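Local coordinates for protein cysteine desulfurase (Elizabethkingia anophelis NUHP1, PDB 5VPR) that probably catalyses the pyridoxal-phosphate-dependent removal of sulfur from L-cysteine, handing it to a sulfur carrier and leaving L-alanine, at residues Glu94-Lys99 and Gly241-Lys246; Glu103-Val108 and Phe205-Gln210. One frame throughout, in Å; residues are numbered along the deposited sequence. Where two conformers were deposited one is given.

Contact 1 (Glu94-Lys99 and Gly241-Lys246); sequences EVLFTK and GILYGK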
# COMPACT_ATOMS: atom_id res chain seq x y z
N GLU A 94 18.73 6.85 -1.47
CA GLU A 94 17.44 7.22 -2.03
C GLU A 94 16.27 6.66 -1.24
O GLU A 94 15.11 7.00 -1.53
CB GLU A 94 17.35 6.76 -3.50
CG GLU A 94 18.37 7.49 -4.43
CD GLU A 94 18.42 6.93 -5.87
OE1 GLU A 94 18.36 5.70 -6.04
OE2 GLU A 94 18.54 7.74 -6.82
N VAL A 95 16.53 5.82 -0.24
CA VAL A 95 15.47 5.18 0.55
C VAL A 95 15.34 5.96 1.86
O VAL A 95 16.26 5.95 2.68
CB VAL A 95 15.78 3.70 0.81
CG1 VAL A 95 14.63 3.02 1.58
CG2 VAL A 95 16.06 2.97 -0.52
N LEU A 96 14.22 6.65 2.05
CA LEU A 96 13.98 7.42 3.26
C LEU A 96 12.96 6.72 4.14
O LEU A 96 11.89 6.31 3.67
CB LEU A 96 13.48 8.83 2.93
CG LEU A 96 14.14 9.58 1.77
CD1 LEU A 96 13.44 10.93 1.59
CD2 LEU A 96 15.63 9.78 1.98
N PHE A 97 13.28 6.59 5.43
CA PHE A 97 12.33 6.07 6.41
C PHE A 97 11.32 7.16 6.79
O PHE A 97 11.70 8.29 7.09
CB PHE A 97 13.06 5.58 7.67
CG PHE A 97 13.94 4.38 7.45
CD1 PHE A 97 15.33 4.47 7.60
CD2 PHE A 97 13.39 3.14 7.12
CE1 PHE A 97 16.16 3.36 7.40
CE2 PHE A 97 14.20 2.02 6.92
CZ PHE A 97 15.59 2.13 7.06
N THR A 98 10.04 6.80 6.78
CA THR A 98 9.01 7.74 7.22
C THR A 98 8.13 7.01 8.22
O THR A 98 8.41 5.85 8.55
CB THR A 98 8.15 8.22 6.05
OG1 THR A 98 7.44 7.09 5.54
CG2 THR A 98 9.04 8.80 4.90
N LYS A 99 7.04 7.63 8.65
CA LYS A 99 6.12 6.97 9.56
C LYS A 99 4.88 6.42 8.86
O LYS A 99 3.97 5.93 9.53
CB LYS A 99 5.72 7.92 10.68
CG LYS A 99 6.91 8.66 11.33
CD LYS A 99 8.09 7.75 11.70
CE LYS A 99 8.71 8.13 13.05
NZ LYS A 99 9.55 9.36 13.05
N GLY A 241 7.00 3.57 7.24
CA GLY A 241 6.80 3.65 5.81
C GLY A 241 8.12 3.97 5.17
O GLY A 241 9.16 4.10 5.82
N ILE A 242 8.06 4.13 3.86
CA ILE A 242 9.23 4.40 3.04
C ILE A 242 8.84 5.47 2.04
O ILE A 242 7.74 5.44 1.49
CB ILE A 242 9.70 3.13 2.32
CG1 ILE A 242 10.23 2.12 3.34
CG2 ILE A 242 10.76 3.47 1.29
CD1 ILE A 242 11.57 2.55 3.95
N LEU A 243 9.74 6.42 1.81
CA LEU A 243 9.66 7.31 0.66
C LEU A 243 10.95 7.14 -0.12
O LEU A 243 12.03 7.47 0.38
CB LEU A 243 9.45 8.76 1.07
CG LEU A 243 9.55 9.74 -0.11
CD1 LEU A 243 8.43 9.44 -1.10
CD2 LEU A 243 9.49 11.19 0.39
N TYR A 244 10.86 6.55 -1.32
CA TYR A 244 11.97 6.54 -2.26
C TYR A 244 11.89 7.78 -3.14
O TYR A 244 10.80 8.20 -3.54
CB TYR A 244 11.94 5.29 -3.15
CG TYR A 244 12.66 5.50 -4.48
CD1 TYR A 244 14.04 5.34 -4.57
CD2 TYR A 244 11.96 5.84 -5.65
CE1 TYR A 244 14.72 5.53 -5.78
CE2 TYR A 244 12.62 6.02 -6.86
CZ TYR A 244 14.00 5.87 -6.91
OH TYR A 244 14.66 6.05 -8.09
N GLY A 245 13.05 8.36 -3.43
CA GLY A 245 13.13 9.37 -4.47
C GLY A 245 14.43 9.29 -5.25
O GLY A 245 15.48 9.01 -4.67
N LYS A 246 14.37 9.49 -6.58
CA LYS A 246 15.59 9.65 -7.36
C LYS A 246 16.50 10.66 -6.70
O LYS A 246 16.06 11.75 -6.32
CB LYS A 246 15.27 10.13 -8.78
CG LYS A 246 14.65 9.11 -9.71
CD LYS A 246 14.75 9.64 -11.15
CE LYS A 246 13.83 8.88 -12.10
NZ LYS A 246 13.87 9.44 -13.48
O HOH W 1 17.16 4.71 -8.16
O HOH W 2 6.27 7.32 2.84
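Ile242 turns CG1 beside its own backbone N (chi1 -67°), and a second bend at CG1 swings CD1 back across the strand pair, where it meets Phe97 CD2 at 3.7 Å and Val95 CG1 at 3.9 Å. On the other face Leu243 holds CG anti to its backbone N (chi1 172°), and its CD2 lies alongside Leu96 CD1 at 4.1 Å. Branched and aromatic residues suit this buried pairing: their apolar ends meet directly for Phe97 and Ile242, diagonally for Val95 and Ile242. The backbones run antiparallel: Leu96 and Leu243 form a hydrogen-bonded pair, with Leu243 N to Leu96 O at 2.8 Å. Thr98 and Gly241 make another, its two donors standing above the carbonyl planes. Gly241 has no side chain to collide with Thr98 OG1, which bonds to Gly100 O. At the far end Gly245 N reaches Glu94 O, 3.1 Å away. Glu94 extends beside Tyr244, OE1 in the ring plane at its edge, and a water donates to both Glu94 OE1 and Tyr244 OH. The carboxylate also takes His91 N and, through OE2, Ala247 N. Strand 241-245, antiparallel to both 95-98 and 226-230, is the reversed strand of the mainly parallel seven-stranded sheet of fold type I pyridoxal-phosphate enzymes; strand 95-98 lies outermost, and helices 67-87 and 287-303 cover the face of Phe97 and Ile242.

Contact 2 (Glu103-Val108 and Phe205-Gln210); sequences EGINLV and FIDGAQ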
# COMPACT_ATOMS: atom_id res chain seq x y z
N GLU A 103 2.81 10.45 5.57
CA GLU A 103 3.97 11.29 5.87
C GLU A 103 4.81 11.52 4.61
O GLU A 103 5.25 12.65 4.35
CB GLU A 103 4.82 10.64 6.96
CG GLU A 103 4.29 10.83 8.39
CD GLU A 103 3.17 9.86 8.78
OE1 GLU A 103 2.75 9.01 7.94
OE2 GLU A 103 2.72 9.96 9.94
N GLY A 104 5.07 10.46 3.84
CA GLY A 104 5.83 10.62 2.61
C GLY A 104 5.18 11.60 1.66
O GLY A 104 5.86 12.43 1.05
N ILE A 105 3.85 11.53 1.54
CA ILE A 105 3.13 12.46 0.67
C ILE A 105 3.33 13.89 1.15
O ILE A 105 3.69 14.78 0.37
CB ILE A 105 1.64 12.08 0.61
CG1 ILE A 105 1.43 10.74 -0.10
CG2 ILE A 105 0.83 13.18 -0.06
CD1 ILE A 105 -0.04 10.26 -0.06
N ASN A 106 3.12 14.12 2.46
CA ASN A 106 3.23 15.47 3.01
C ASN A 106 4.65 16.00 2.90
O ASN A 106 4.86 17.20 2.68
CB ASN A 106 2.79 15.48 4.48
CG ASN A 106 1.30 15.68 4.63
OD1 ASN A 106 0.79 16.79 4.50
ND2 ASN A 106 0.58 14.60 4.89
N LEU A 107 5.64 15.11 3.06
CA LEU A 107 7.03 15.50 2.89
C LEU A 107 7.26 16.09 1.50
O LEU A 107 7.87 17.16 1.36
CB LEU A 107 7.93 14.29 3.14
CG LEU A 107 9.46 14.39 3.19
CD1 LEU A 107 10.00 13.09 3.73
CD2 LEU A 107 10.12 14.70 1.84
N VAL A 108 6.80 15.40 0.46
CA VAL A 108 7.00 15.92 -0.89
C VAL A 108 6.15 17.17 -1.10
O VAL A 108 6.63 18.16 -1.65
CB VAL A 108 6.69 14.84 -1.94
CG1 VAL A 108 6.70 15.45 -3.37
CG2 VAL A 108 7.70 13.69 -1.84
N PHE A 205 5.00 11.33 -8.82
CA PHE A 205 4.87 10.72 -7.50
C PHE A 205 3.94 9.52 -7.61
O PHE A 205 2.77 9.67 -7.97
CB PHE A 205 4.33 11.74 -6.49
CG PHE A 205 4.27 11.24 -5.05
CD1 PHE A 205 5.17 11.72 -4.11
CD2 PHE A 205 3.30 10.35 -4.64
CE1 PHE A 205 5.10 11.30 -2.78
CE2 PHE A 205 3.23 9.93 -3.31
CZ PHE A 205 4.15 10.40 -2.38
N ILE A 206 4.45 8.34 -7.26
CA ILE A 206 3.64 7.12 -7.24
C ILE A 206 3.39 6.71 -5.78
O ILE A 206 4.34 6.46 -5.03
CB ILE A 206 4.32 5.98 -8.00
CG1 ILE A 206 4.62 6.41 -9.45
CG2 ILE A 206 3.40 4.75 -8.01
CD1 ILE A 206 3.36 6.63 -10.27
N ASP A 207 2.13 6.66 -5.40
CA ASP A 207 1.69 6.06 -4.14
C ASP A 207 1.55 4.55 -4.34
O ASP A 207 0.61 4.08 -4.99
CB ASP A 207 0.38 6.72 -3.73
CG ASP A 207 -0.31 6.05 -2.53
OD1 ASP A 207 0.09 4.96 -2.05
OD2 ASP A 207 -1.32 6.65 -2.10
N GLY A 208 2.51 3.79 -3.81
CA GLY A 208 2.48 2.34 -3.93
C GLY A 208 2.03 1.61 -2.68
O GLY A 208 2.32 0.41 -2.52
N ALA A 209 1.29 2.29 -1.80
CA ALA A 209 0.91 1.67 -0.52
C ALA A 209 0.16 0.36 -0.74
O ALA A 209 0.39 -0.62 -0.03
CB ALA A 209 0.07 2.63 0.32
N GLN A 210 -0.74 0.33 -1.72
CA GLN A 210 -1.50 -0.89 -1.98
C GLN A 210 -0.83 -1.78 -3.02
O GLN A 210 -1.35 -2.85 -3.33
CB GLN A 210 -2.93 -0.52 -2.42
CG GLN A 210 -3.95 -1.63 -2.20
CD GLN A 210 -4.00 -2.11 -0.76
OE1 GLN A 210 -3.72 -3.28 -0.47
NE2 GLN A 210 -4.35 -1.20 0.16
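Apolar contacts on the Phe205 ring carry most of this helix-to-strand packing. Val108 CG2 comes up at the ring edge, in its plane, 3.7 Å from Phe205 CE1. Ile105 approaches the same ring obliquely with CG1, which lies 3.6 Å from Phe205 CZ, the two side chains crossing at about a right angle. The Phe205 side chain leaves the strand toward the helix, and with CG anti to the backbone N (chi1 -175°) its ring reaches Ile105 and Val108, spanning much of the distance between the axes of helix 103-108 and strand 205-207, 10.4 Å apart. Gly104 O also lies at the ring edge, 4.1 Å from Phe205 CE1. Beta-branched Val108 and Ile105 present compact methyl and methylene groups to the aromatic surface, and Trp136 of helix 134-142 touches both of them.

Polar interactions gather at the C-terminal end of the strand. Asp207 OD1 accepts from Ala209 N at 2.9 Å, nearly along its C-O axis, making an Asx turn that fixes the carboxylate as the chain leaves the sheet. Its other oxygen, OD2, lies 4.3 Å from Ile105 CD1 and also near N1 of the cofactor on the modified lysine at position 233; separately, Gln210 NE2 hydrogen-bonds to the cofactor O3.

In fold type I enzymes an aspartate near the pyridine nitrogen is a hallmark of the cofactor site. The chemistry thus divides: an apolar layer sets the strand against the helix, and the carboxylate just beyond it, anchored by its turn, is turned to the cofactor.

Followed from the N terminus, the chain lays down strand 95-98 and passes almost at once into helix 101-111, so the first halves of both contacts are neighbours in sequence. About a hundred residues later, strand 203-207 comes back to pack against the helix and closes the shorter loop, that of contact 2. Strand 241-245 then pairs with strand 95-98, and the longer loop of contact 1 encloses the first. Both contacts reach the same mixed sheet, their centres about 9 Å apart. Leu243 joins them: its CD2 packs on Val108 CG2 at 3.8 Å and on Leu107 CD2, tying strand 241-245 to helix 101-111.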